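Local coordinates for chorismate mutase (PDB 5TS9), which probably catalyses the rearrangement of chorismate to prephenate, as an all-helical enzyme of the type II chorismate mutase family, at residues D13-L18 / A139-A144; A23-T28 / D76-N81; A70-S75 / V166-V171; S143-V148 / A161-V166. All blocks are in the same frame, centred on the assembly; numbering follows the deposited sequence. Where two conformers were deposited one is given.

Contact 1: D13-L18 / A139-A144; sequences DAFVPL and ALVASA
A144 N bonds to L140 O at 2.8 Å, and this helical turn of 137-151 sets the two side chains, with V141 between them, against F15 and V16. Between the segments the contact is apolar throughout. The ring of F15 is its main piece. V141 CG2 stands over one ring face, 3.9 Å from the ring centroid and only 9° off the ring normal, a CH-pi contact from a branch that lies almost squarely above the centre. CB of L140 comes to the same ring obliquely, 3.9 Å from F15 CD2, and the two side chains cross at about a right angle. F15 CG lies beside the backbone N and away from the carbonyl carbon (chi1 -72°), which swings the ring along the helix toward L140 and V141, while its CB rests on A144. The CB of A144 is therefore shared: it sits 4.0 Å from F15 CB and 4.1 Å from V16 CG2, filling the angle between two consecutive residues. Backbone bonding helps to fold this corner, with V16 N donating to D13 O at 2.9 Å just where helix 10-14 gives way to helix 16-39. Further round the ring, V128, L131 and I169 continue the apolar lining, and C137, one half of the disulfide with C170, touches it too. The joint between helices 10-14 and 16-39 thus packs F15 onto helix 137-151, an aromatic plug between helices in the interior of this all-helical protein.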
loop_
_atom_site.group_PDB
_atom_site.type_symbol
_atom_site.label_atom_id
_atom_site.label_comp_id
_atom_site.label_asym_id
_atom_site.label_seq_id
_atom_site.Cartn_x
_atom_site.Cartn_y
_atom_site.Cartn_z
ATOM N N ASP A 13 22.782 11.489 -2.693
ATOM C CA ASP A 13 22.878 10.461 -3.715
ATOM C C ASP A 13 22.996 9.064 -3.141
ATOM O O ASP A 13 22.762 8.095 -3.871
ATOM C CB ASP A 13 24.100 10.690 -4.618
ATOM C CG ASP A 13 23.908 11.832 -5.582
ATOM O OD1 ASP A 13 24.867 12.140 -6.321
ATOM O OD2 ASP A 13 22.805 12.428 -5.591
ATOM N N ALA A 14 23.374 8.944 -1.865
ATOM C CA ALA A 14 23.832 7.657 -1.343
ATOM C C ALA A 14 22.736 6.594 -1.370
ATOM O O ALA A 14 23.029 5.397 -1.504
ATOM C CB ALA A 14 24.354 7.836 0.078
ATOM N N PHE A 15 21.480 6.998 -1.242
ATOM C CA PHE A 15 20.385 6.037 -1.256
ATOM C C PHE A 15 19.880 5.742 -2.662
ATOM O O PHE A 15 18.970 4.908 -2.821
ATOM C CB PHE A 15 19.235 6.543 -0.372
ATOM C CG PHE A 15 19.538 6.485 1.104
ATOM C CD1 PHE A 15 19.462 5.287 1.792
ATOM C CD2 PHE A 15 19.926 7.623 1.798
ATOM C CE1 PHE A 15 19.758 5.219 3.152
ATOM C CE2 PHE A 15 20.225 7.565 3.153
ATOM C CZ PHE A 15 20.137 6.371 3.833
ATOM N N VAL A 16 20.440 6.384 -3.685
ATOM C CA VAL A 16 19.850 6.265 -5.022
ATOM C C VAL A 16 19.967 4.848 -5.580
ATOM O O VAL A 16 18.977 4.348 -6.131
ATOM C CB VAL A 16 20.452 7.285 -5.996
ATOM C CG1 VAL A 16 20.145 6.876 -7.423
ATOM C CG2 VAL A 16 19.881 8.658 -5.709
ATOM N N PRO A 17 21.126 4.171 -5.507
ATOM C CA PRO A 17 21.164 2.780 -5.997
ATOM C C PRO A 17 20.204 1.844 -5.265
ATOM O O PRO A 17 19.591 0.972 -5.896
ATOM C CB PRO A 17 22.637 2.378 -5.797
ATOM C CG PRO A 17 23.388 3.668 -5.823
ATOM C CD PRO A 17 22.473 4.646 -5.131
ATOM N N LEU A 18 20.039 2.004 -3.952
ATOM C CA LEU A 18 19.053 1.200 -3.234
ATOM C C LEU A 18 17.638 1.490 -3.730
ATOM O O LEU A 18 16.871 0.565 -4.035
ATOM C CB LEU A 18 19.168 1.463 -1.728
ATOM C CG LEU A 18 18.102 0.843 -0.807
ATOM C CD1 LEU A 18 18.014 -0.641 -1.035
ATOM C CD2 LEU A 18 18.456 1.141 0.648
ATOM N N ALA A 139 14.616 12.640 4.971
ATOM C CA ALA A 139 14.741 13.613 3.887
ATOM C C ALA A 139 15.546 13.051 2.722
ATOM O O ALA A 139 15.192 13.260 1.555
ATOM C CB ALA A 139 15.391 14.904 4.408
ATOM N N LEU A 140 16.647 12.354 3.015
ATOM C CA LEU A 140 17.505 11.840 1.952
ATOM C C LEU A 140 16.772 10.786 1.131
ATOM O O LEU A 140 16.758 10.835 -0.108
ATOM C CB LEU A 140 18.787 11.273 2.567
ATOM C CG LEU A 140 19.628 12.315 3.324
ATOM C CD1 LEU A 140 20.768 11.666 4.104
ATOM C CD2 LEU A 140 20.155 13.340 2.352
ATOM N N VAL A 141 16.109 9.854 1.818
ATOM C CA VAL A 141 15.341 8.813 1.138
ATOM C C VAL A 141 14.238 9.437 0.287
ATOM O O VAL A 141 14.085 9.105 -0.895
ATOM C CB VAL A 141 14.801 7.813 2.176
ATOM C CG1 VAL A 141 13.806 6.855 1.558
ATOM C CG2 VAL A 141 15.977 7.020 2.766
ATOM N N ALA A 142 13.487 10.394 0.854
ATOM C CA ALA A 142 12.443 11.065 0.067
ATOM C C ALA A 142 13.033 11.744 -1.168
ATOM O O ALA A 142 12.443 11.692 -2.254
ATOM C CB ALA A 142 11.683 12.087 0.920
ATOM N N SER A 143 14.207 12.371 -1.027
ATOM C CA SER A 143 14.847 12.988 -2.189
ATOM C C SER A 143 15.266 11.940 -3.212
ATOM O O SER A 143 15.075 12.135 -4.417
ATOM C CB SER A 143 16.050 13.826 -1.758
ATOM O OG SER A 143 15.627 14.995 -1.095
ATOM N N ALA A 144 15.819 10.813 -2.748
ATOM C CA ALA A 144 16.225 9.738 -3.650
ATOM C C ALA A 144 15.041 9.191 -4.434
ATOM O O ALA A 144 15.160 8.872 -5.621
ATOM C CB ALA A 144 16.889 8.616 -2.850
#

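Contact 2: A23-T28 / D76-N81; sequences ADRLNT and DQVEAN
L26 meets A80 where the packing is tight: CD1 of L26 reaches 3.5 Å from A80 O and 3.9 Å from A80 CB, so one methyl covers both the carbonyl and the side chain of the same residue. CG of L26 is anti to its backbone N (chi1 -173°), which sends the branched end across to helix 67-95 although the side chain starts off along the interface. A161 covers L26 from helix 156-165. Helices 16-39 and 67-95 cross here at 44°, their local axes 9.2 Å apart, within the helical core of the type II chorismate mutase fold. On the R25 and N81 side much of the joining is done by water. R25 runs out extended, its guanidinium lying with one face over Q77 CB and turned nearly perpendicular to the Q77 amide. A water in the guanidinium plane, at the edge, accepts from R25 NH1 at 3.0 Å and from N81 ND2 at 2.9 Å, and donates to Q77 O at 2.8 Å; three groups on two helices hold it. A second water donates both to T28 OG1 and to N81 OD1, which also takes a hydrogen bond from Q85. T28 OG1 in turn donates to R25 O at 2.7 Å, nearly straight on to the carbonyl oxygen. The amide nitrogen of Q77 turns away to A165 O and I73 O, while L114 and L117 of helix 106-128 touch R25.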
loop_
_atom_site.group_PDB
_atom_site.type_symbol
_atom_site.label_atom_id
_atom_site.label_comp_id
_atom_site.label_asym_id
_atom_site.label_seq_id
_atom_site.Cartn_x
_atom_site.Cartn_y
_atom_site.Cartn_z
ATOM N N ALA A 23 12.772 0.394 -7.086
ATOM C CA ALA A 23 11.959 0.829 -8.220
ATOM C C ALA A 23 11.917 -0.226 -9.323
ATOM O O ALA A 23 10.860 -0.447 -9.925
ATOM C CB ALA A 23 12.458 2.167 -8.764
ATOM N N ASP A 24 13.054 -0.881 -9.616
ATOM C CA ASP A 24 13.046 -1.967 -10.597
ATOM C C ASP A 24 12.150 -3.115 -10.135
ATOM O O ASP A 24 11.426 -3.719 -10.941
ATOM C CB ASP A 24 14.470 -2.475 -10.842
ATOM C CG ASP A 24 15.376 -1.421 -11.458
ATOM O OD1 ASP A 24 14.877 -0.496 -12.138
ATOM O OD2 ASP A 24 16.599 -1.531 -11.266
ATOM N N ARG A 25 12.168 -3.420 -8.834
ATOM C CA ARG A 25 11.301 -4.478 -8.326
ATOM C C ARG A 25 9.843 -4.070 -8.433
ATOM O O ARG A 25 8.989 -4.866 -8.840
ATOM C CB ARG A 25 11.654 -4.805 -6.872
ATOM C CG ARG A 25 11.074 -6.154 -6.402
ATOM C CD ARG A 25 11.163 -6.354 -4.911
ATOM N NE ARG A 25 10.848 -7.743 -4.585
ATOM C CZ ARG A 25 9.613 -8.241 -4.542
ATOM N NH1 ARG A 25 8.571 -7.456 -4.758
ATOM N NH2 ARG A 25 9.428 -9.531 -4.270
ATOM N N LEU A 26 9.552 -2.818 -8.076
ATOM C CA LEU A 26 8.194 -2.309 -8.165
ATOM C C LEU A 26 7.650 -2.448 -9.580
ATOM O O LEU A 26 6.481 -2.789 -9.765
ATOM C CB LEU A 26 8.165 -0.850 -7.705
ATOM C CG LEU A 26 6.795 -0.190 -7.566
ATOM C CD1 LEU A 26 5.904 -0.937 -6.531
ATOM C CD2 LEU A 26 7.001 1.271 -7.169
ATOM N N ASN A 27 8.492 -2.230 -10.588
ATOM C CA ASN A 27 8.007 -2.199 -11.961
ATOM C C ASN A 27 7.563 -3.565 -12.472
ATOM O O ASN A 27 6.844 -3.619 -13.473
ATOM C CB ASN A 27 9.078 -1.614 -12.891
ATOM C CG ASN A 27 9.074 -0.085 -12.900
ATOM O OD1 ASN A 27 8.013 0.554 -12.850
ATOM N ND2 ASN A 27 10.261 0.509 -12.964
ATOM N N THR A 28 7.985 -4.673 -11.842
ATOM C CA THR A 28 7.406 -5.965 -12.209
ATOM C C THR A 28 5.899 -6.025 -11.942
ATOM O O THR A 28 5.215 -6.849 -12.549
ATOM C CB THR A 28 8.067 -7.116 -11.452
ATOM O OG1 THR A 28 7.798 -6.971 -10.045
ATOM C CG2 THR A 28 9.578 -7.147 -11.707
ATOM N N ASP A 76 7.510 -4.702 3.049
ATOM C CA ASP A 76 7.257 -3.419 2.396
ATOM C C ASP A 76 7.281 -3.545 0.878
ATOM O O ASP A 76 6.462 -2.927 0.197
ATOM C CB ASP A 76 8.277 -2.376 2.871
ATOM C CG ASP A 76 8.028 -1.936 4.320
ATOM O OD1 ASP A 76 6.867 -2.096 4.810
ATOM O OD2 ASP A 76 8.978 -1.421 4.955
ATOM N N GLN A 77 8.215 -4.334 0.335
ATOM C CA GLN A 77 8.286 -4.517 -1.115
ATOM C C GLN A 77 7.042 -5.193 -1.657
ATOM O O GLN A 77 6.557 -4.828 -2.739
ATOM C CB GLN A 77 9.506 -5.358 -1.515
ATOM C CG GLN A 77 10.863 -4.814 -1.117
ATOM C CD GLN A 77 10.998 -3.322 -1.328
ATOM O OE1 GLN A 77 11.111 -2.846 -2.459
ATOM N NE2 GLN A 77 11.030 -2.571 -0.232
ATOM N N VAL A 78 6.538 -6.218 -0.960
ATOM C CA VAL A 78 5.389 -6.915 -1.527
ATOM C C VAL A 78 4.125 -6.068 -1.395
ATOM O O VAL A 78 3.287 -6.074 -2.295
ATOM C CB VAL A 78 5.221 -8.314 -0.909
ATOM C CG1 VAL A 78 6.450 -9.152 -1.182
ATOM C CG2 VAL A 78 4.978 -8.218 0.567
ATOM N N GLU A 79 3.994 -5.271 -0.333
ATOM C CA GLU A 79 2.829 -4.389 -0.213
ATOM C C GLU A 79 2.856 -3.282 -1.259
ATOM O O GLU A 79 1.813 -2.900 -1.791
ATOM C CB GLU A 79 2.754 -3.775 1.190
ATOM C CG GLU A 79 2.498 -4.777 2.296
ATOM C CD GLU A 79 1.163 -5.469 2.151
ATOM O OE1 GLU A 79 0.192 -4.812 1.720
ATOM O OE2 GLU A 79 1.078 -6.667 2.463
ATOM N N ALA A 80 4.034 -2.724 -1.552
ATOM C CA ALA A 80 4.076 -1.699 -2.592
ATOM C C ALA A 80 3.705 -2.307 -3.943
ATOM O O ALA A 80 2.997 -1.689 -4.748
ATOM C CB ALA A 80 5.465 -1.059 -2.654
ATOM N N ASN A 81 4.157 -3.531 -4.185
ATOM C CA ASN A 81 3.839 -4.208 -5.437
ATOM C C ASN A 81 2.336 -4.451 -5.563
ATOM O O ASN A 81 1.743 -4.205 -6.618
ATOM C CB ASN A 81 4.635 -5.512 -5.509
ATOM C CG ASN A 81 5.062 -5.855 -6.931
ATOM O OD1 ASN A 81 4.286 -6.419 -7.704
ATOM N ND2 ASN A 81 6.290 -5.506 -7.280
HETATM O O HOH W 1 8.014 -4.552 -5.167
HETATM O O HOH W 2 5.836 -8.547 -8.674
#

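Contact 3: A70-S75 / V166-V171; sequences AINIFS and VARICV
R168 lays its guanidinium flat on N72. CB of N72 stands over the centre of one face, 3.5 Å from R168 CZ, and the asparagine amide is stacked on the same group with the two planes only 17° apart, although the side chains as a whole cross at about a right angle. R168 NH2 also gives a weak, bent hydrogen bond to N72 O, 3.1 Å long with an angle of 125° at the hydrogen. A water in the guanidinium plane accepts from R168 NH2 at 2.9 Å and reaches N72 OD1 by a second, weak bond. Beside this polar patch, CD1 of I73 touches the backbone instead, 3.5 Å from R168 O. In the next shell D76 orients the arginine. The R168 chain bends at chi3 (-88°), and D76 faces the NE and NH2 edge of the guanidinium: OD2 makes the salt bridge to NE, while OD1 lies near NH2 and also serves R164. Within the helix, S75 OG donates to I71 O at 2.6 Å, coming from above the carbonyl plane. R132 takes the carbonyl oxygens of R168 and I169 and pairs with the V171 backbone, and C170 is tied to C137 by a disulfide, so the chain following helix 156-165 is held at several points from R168 to V171. Y44 of the second subunit packs on R168. The carboxylate of D76 probably fixes the orientation of the guanidinium by charge pairing, while N72 supports one face and adds a weak bond.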
loop_
_atom_site.group_PDB
_atom_site.type_symbol
_atom_site.label_atom_id
_atom_site.label_comp_id
_atom_site.label_asym_id
_atom_site.label_seq_id
_atom_site.Cartn_x
_atom_site.Cartn_y
_atom_site.Cartn_z
ATOM N N ALA A 70 15.315 -7.661 7.155
ATOM C CA ALA A 70 14.949 -8.147 5.827
ATOM C C ALA A 70 13.455 -8.405 5.716
ATOM O O ALA A 70 12.847 -8.117 4.681
ATOM C CB ALA A 70 15.727 -9.423 5.508
ATOM N N ILE A 71 12.848 -8.973 6.764
ATOM C CA ILE A 71 11.404 -9.221 6.741
ATOM C C ILE A 71 10.640 -7.919 6.556
ATOM O O ILE A 71 9.744 -7.823 5.710
ATOM C CB ILE A 71 10.955 -9.945 8.022
ATOM C CG1 ILE A 71 11.530 -11.363 8.055
ATOM C CG2 ILE A 71 9.414 -9.905 8.155
ATOM C CD1 ILE A 71 11.407 -12.002 9.401
ATOM N N ASN A 72 10.986 -6.898 7.345
ATOM C CA ASN A 72 10.317 -5.606 7.228
ATOM C C ASN A 72 10.471 -5.037 5.827
ATOM O O ASN A 72 9.502 -4.532 5.239
ATOM C CB ASN A 72 10.882 -4.624 8.252
ATOM C CG ASN A 72 10.512 -4.998 9.683
ATOM O OD1 ASN A 72 9.609 -5.806 9.914
ATOM N ND2 ASN A 72 11.199 -4.399 10.643
ATOM N N ILE A 73 11.700 -5.072 5.302
ATOM C CA ILE A 73 11.979 -4.494 3.988
ATOM C C ILE A 73 11.188 -5.218 2.905
ATOM O O ILE A 73 10.600 -4.588 2.016
ATOM C CB ILE A 73 13.492 -4.530 3.689
ATOM C CG1 ILE A 73 14.269 -3.542 4.588
ATOM C CG2 ILE A 73 13.760 -4.243 2.200
ATOM C CD1 ILE A 73 14.044 -2.074 4.238
ATOM N N PHE A 74 11.174 -6.547 2.946
ATOM C CA PHE A 74 10.510 -7.244 1.858
ATOM C C PHE A 74 9.003 -7.323 2.057
ATOM O O PHE A 74 8.275 -7.372 1.060
ATOM C CB PHE A 74 11.163 -8.607 1.642
ATOM C CG PHE A 74 12.442 -8.502 0.850
ATOM C CD1 PHE A 74 13.631 -8.149 1.481
ATOM C CD2 PHE A 74 12.439 -8.668 -0.529
ATOM C CE1 PHE A 74 14.812 -8.006 0.757
ATOM C CE2 PHE A 74 13.600 -8.530 -1.265
ATOM C CZ PHE A 74 14.799 -8.190 -0.620
ATOM N N SER A 75 8.505 -7.302 3.300
ATOM C CA SER A 75 7.069 -7.055 3.477
ATOM C C SER A 75 6.687 -5.731 2.844
ATOM O O SER A 75 5.680 -5.639 2.136
ATOM C CB SER A 75 6.672 -7.044 4.955
ATOM O OG SER A 75 7.148 -8.194 5.641
ATOM N N VAL A 166 10.060 2.181 0.253
ATOM C CA VAL A 166 11.242 2.658 0.978
ATOM C C VAL A 166 10.943 2.921 2.452
ATOM O O VAL A 166 11.792 3.449 3.186
ATOM C CB VAL A 166 11.795 3.939 0.326
ATOM C CG1 VAL A 166 12.175 3.676 -1.125
ATOM C CG2 VAL A 166 10.776 5.084 0.452
ATOM N N ALA A 167 9.734 2.550 2.883
ATOM C CA ALA A 167 9.199 2.924 4.196
ATOM C C ALA A 167 10.173 2.703 5.352
ATOM O O ALA A 167 10.238 3.519 6.284
ATOM C CB ALA A 167 7.909 2.138 4.447
ATOM N N ARG A 168 10.895 1.592 5.360
ATOM C CA ARG A 168 11.722 1.286 6.526
ATOM C C ARG A 168 13.199 1.108 6.168
ATOM O O ARG A 168 13.927 0.352 6.820
ATOM C CB ARG A 168 11.164 0.069 7.259
ATOM C CG ARG A 168 9.713 0.312 7.670
ATOM C CD ARG A 168 9.150 -0.768 8.556
ATOM N NE ARG A 168 8.585 -1.831 7.749
ATOM C CZ ARG A 168 7.881 -2.850 8.237
ATOM N NH1 ARG A 168 7.654 -2.951 9.547
ATOM N NH2 ARG A 168 7.398 -3.760 7.406
ATOM N N ILE A 169 13.660 1.802 5.130
ATOM C CA ILE A 169 15.101 1.986 4.966
ATOM C C ILE A 169 15.675 2.695 6.188
ATOM O O ILE A 169 16.646 2.240 6.810
ATOM C CB ILE A 169 15.392 2.774 3.680
ATOM C CG1 ILE A 169 15.017 1.950 2.446
ATOM C CG2 ILE A 169 16.848 3.210 3.637
ATOM C CD1 ILE A 169 15.178 2.740 1.153
ATOM N N CYS A 170 15.085 3.823 6.544
ATOM C CA CYS A 170 15.510 4.568 7.723
ATOM C C CYS A 170 15.097 3.825 8.977
ATOM O O CYS A 170 13.952 3.380 9.086
ATOM C CB CYS A 170 14.872 5.952 7.727
ATOM S SG CYS A 170 15.372 6.946 6.337
ATOM N N VAL A 171 16.014 3.706 9.930
ATOM C CA VAL A 171 15.727 3.075 11.213
ATOM C C VAL A 171 16.269 3.969 12.317
ATOM O O VAL A 171 17.367 4.521 12.195
ATOM C CB VAL A 171 16.322 1.653 11.302
ATOM C CG1 VAL A 171 15.570 0.715 10.366
ATOM C CG2 VAL A 171 17.780 1.676 10.935
HETATM O O HOH W 3 6.407 -6.244 8.649
#

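Contact 4: S143-V148 / A161-V166; sequences SAVGQV and ALDRAV
V145 has CG1 anti to its backbone N (chi1 166°) and CG2 beside it, so that its two methyls spread toward helix 156-165 and V166 just after it, while L162 carries its CG anti to the N as well and D163 keeps CG close to its own N (chi1 -76°). The result is a fork set among three residues. CG1 of V145 lies 4.0 Å from L162 CG, the two side chains sliding past each other in opposite directions, and comes as near as 3.2 Å to D163 OD1, a tight fit of methyl against carboxylate. CG2 of V145 turns the other way and sits 3.8 Å from V166 CG1 and about as close to V166 CG2. One turn further on, V148 CG1 meets L162 CD2 at 4.0 Å, its side chain crossing the leucine at about a right angle, so that L162 is held between two valines of the opposing helix. The carboxylate of D163 is bonded to the second subunit: OD1 accepts from N90 and OD2 makes a salt bridge with R94, both of that subunit. The methyl of V145 thus meets an oxygen already engaged across the dimer interface, and R94 of the second subunit packs on V145 as well. Helices 137-151 and 156-165 run roughly antiparallel, their local axes, over 143-148 and 161-165, at 140° and 10.2 Å apart, a helical hairpin; helix 16-39 packs against it through V19, M22 and A23, and helix 67-95 against 156-165 at A161 and R164.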
loop_
_atom_site.group_PDB
_atom_site.type_symbol
_atom_site.label_atom_id
_atom_site.label_comp_id
_atom_site.label_asym_id
_atom_site.label_seq_id
_atom_site.Cartn_x
_atom_site.Cartn_y
_atom_site.Cartn_z
ATOM N N SER A 143 14.207 12.371 -1.027
ATOM C CA SER A 143 14.847 12.988 -2.189
ATOM C C SER A 143 15.266 11.940 -3.212
ATOM O O SER A 143 15.075 12.135 -4.417
ATOM C CB SER A 143 16.050 13.826 -1.758
ATOM O OG SER A 143 15.627 14.995 -1.095
ATOM N N ALA A 144 15.819 10.813 -2.748
ATOM C CA ALA A 144 16.225 9.738 -3.650
ATOM C C ALA A 144 15.041 9.191 -4.434
ATOM O O ALA A 144 15.160 8.872 -5.621
ATOM C CB ALA A 144 16.889 8.616 -2.850
ATOM N N VAL A 145 13.890 9.063 -3.778
ATOM C CA VAL A 145 12.685 8.636 -4.475
ATOM C C VAL A 145 12.305 9.653 -5.538
ATOM O O VAL A 145 11.918 9.294 -6.661
ATOM C CB VAL A 145 11.558 8.432 -3.462
ATOM C CG1 VAL A 145 10.219 8.326 -4.178
ATOM C CG2 VAL A 145 11.851 7.193 -2.616
ATOM N N GLY A 146 12.417 10.933 -5.205
ATOM C CA GLY A 146 12.164 11.969 -6.190
ATOM C C GLY A 146 13.094 11.867 -7.383
ATOM O O GLY A 146 12.654 11.905 -8.538
ATOM N N GLN A 147 14.394 11.713 -7.122
ATOM C CA GLN A 147 15.358 11.617 -8.214
ATOM C C GLN A 147 15.074 10.404 -9.088
ATOM O O GLN A 147 15.059 10.501 -10.318
ATOM C CB GLN A 147 16.783 11.556 -7.664
ATOM C CG GLN A 147 17.847 11.605 -8.745
ATOM C CD GLN A 147 19.253 11.641 -8.182
ATOM O OE1 GLN A 147 19.499 12.246 -7.142
ATOM N NE2 GLN A 147 20.182 10.984 -8.867
ATOM N N VAL A 148 14.831 9.250 -8.467
ATOM C CA VAL A 148 14.608 8.030 -9.236
ATOM C C VAL A 148 13.319 8.128 -10.047
ATOM O O VAL A 148 13.248 7.668 -11.196
ATOM C CB VAL A 148 14.607 6.823 -8.283
ATOM C CG1 VAL A 148 13.987 5.611 -8.955
ATOM C CG2 VAL A 148 16.065 6.529 -7.796
ATOM N N ALA A 161 3.807 4.368 -4.682
ATOM C CA ALA A 161 4.146 3.032 -4.226
ATOM C C ALA A 161 5.645 2.877 -4.005
ATOM O O ALA A 161 6.064 2.056 -3.175
ATOM C CB ALA A 161 3.615 1.988 -5.227
ATOM N N LEU A 162 6.478 3.658 -4.706
ATOM C CA LEU A 162 7.892 3.679 -4.336
ATOM C C LEU A 162 8.066 4.248 -2.924
ATOM O O LEU A 162 8.845 3.715 -2.124
ATOM C CB LEU A 162 8.711 4.484 -5.359
ATOM C CG LEU A 162 10.245 4.427 -5.211
ATOM C CD1 LEU A 162 10.719 3.010 -4.995
ATOM C CD2 LEU A 162 10.939 5.016 -6.424
ATOM N N ASP A 163 7.313 5.298 -2.584
ATOM C CA ASP A 163 7.337 5.820 -1.210
ATOM C C ASP A 163 6.902 4.758 -0.196
ATOM O O ASP A 163 7.382 4.748 0.943
ATOM C CB ASP A 163 6.418 7.037 -1.076
ATOM C CG ASP A 163 7.004 8.335 -1.693
ATOM O OD1 ASP A 163 8.237 8.575 -1.651
ATOM O OD2 ASP A 163 6.192 9.141 -2.188
ATOM N N ARG A 164 5.981 3.869 -0.580
ATOM C CA ARG A 164 5.609 2.761 0.295
ATOM C C ARG A 164 6.757 1.769 0.424
ATOM O O ARG A 164 7.020 1.243 1.515
ATOM C CB ARG A 164 4.346 2.067 -0.251
ATOM C CG ARG A 164 3.888 0.823 0.543
ATOM C CD ARG A 164 3.315 1.238 1.907
ATOM N NE ARG A 164 2.880 0.119 2.745
ATOM C CZ ARG A 164 3.707 -0.616 3.479
ATOM N NH1 ARG A 164 5.017 -0.363 3.452
ATOM N NH2 ARG A 164 3.232 -1.613 4.227
ATOM N N ALA A 165 7.471 1.513 -0.676
ATOM C CA ALA A 165 8.516 0.489 -0.642
ATOM C C ALA A 165 9.713 0.896 0.215
ATOM O O ALA A 165 10.322 0.038 0.860
ATOM C CB ALA A 165 8.974 0.157 -2.062
ATOM N N VAL A 166 10.060 2.181 0.253
ATOM C CA VAL A 166 11.242 2.658 0.978
ATOM C C VAL A 166 10.943 2.921 2.452
ATOM O O VAL A 166 11.792 3.449 3.186
ATOM C CB VAL A 166 11.795 3.939 0.326
ATOM C CG1 VAL A 166 12.175 3.676 -1.125
ATOM C CG2 VAL A 166 10.776 5.084 0.452
#

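Contact 2 lies nearest the centre of the chain, its buried polar groups joined largely through water; contacts 1 and 4 are buried too but farther out and almost wholly apolar, and contact 3 is partly exposed and governed by charge. Contacts 1 and 4 share helix 137-151 and the residues S143 and A144, so the N-terminal turn and helix 156-165 pack on one element. Contacts 2 and 3 share helix 67-95, where D76 joins them through its salt bridge to R168 while also reaching R164 of contact 4. V166 ends contact 4 and begins contact 3, and both touch the second subunit.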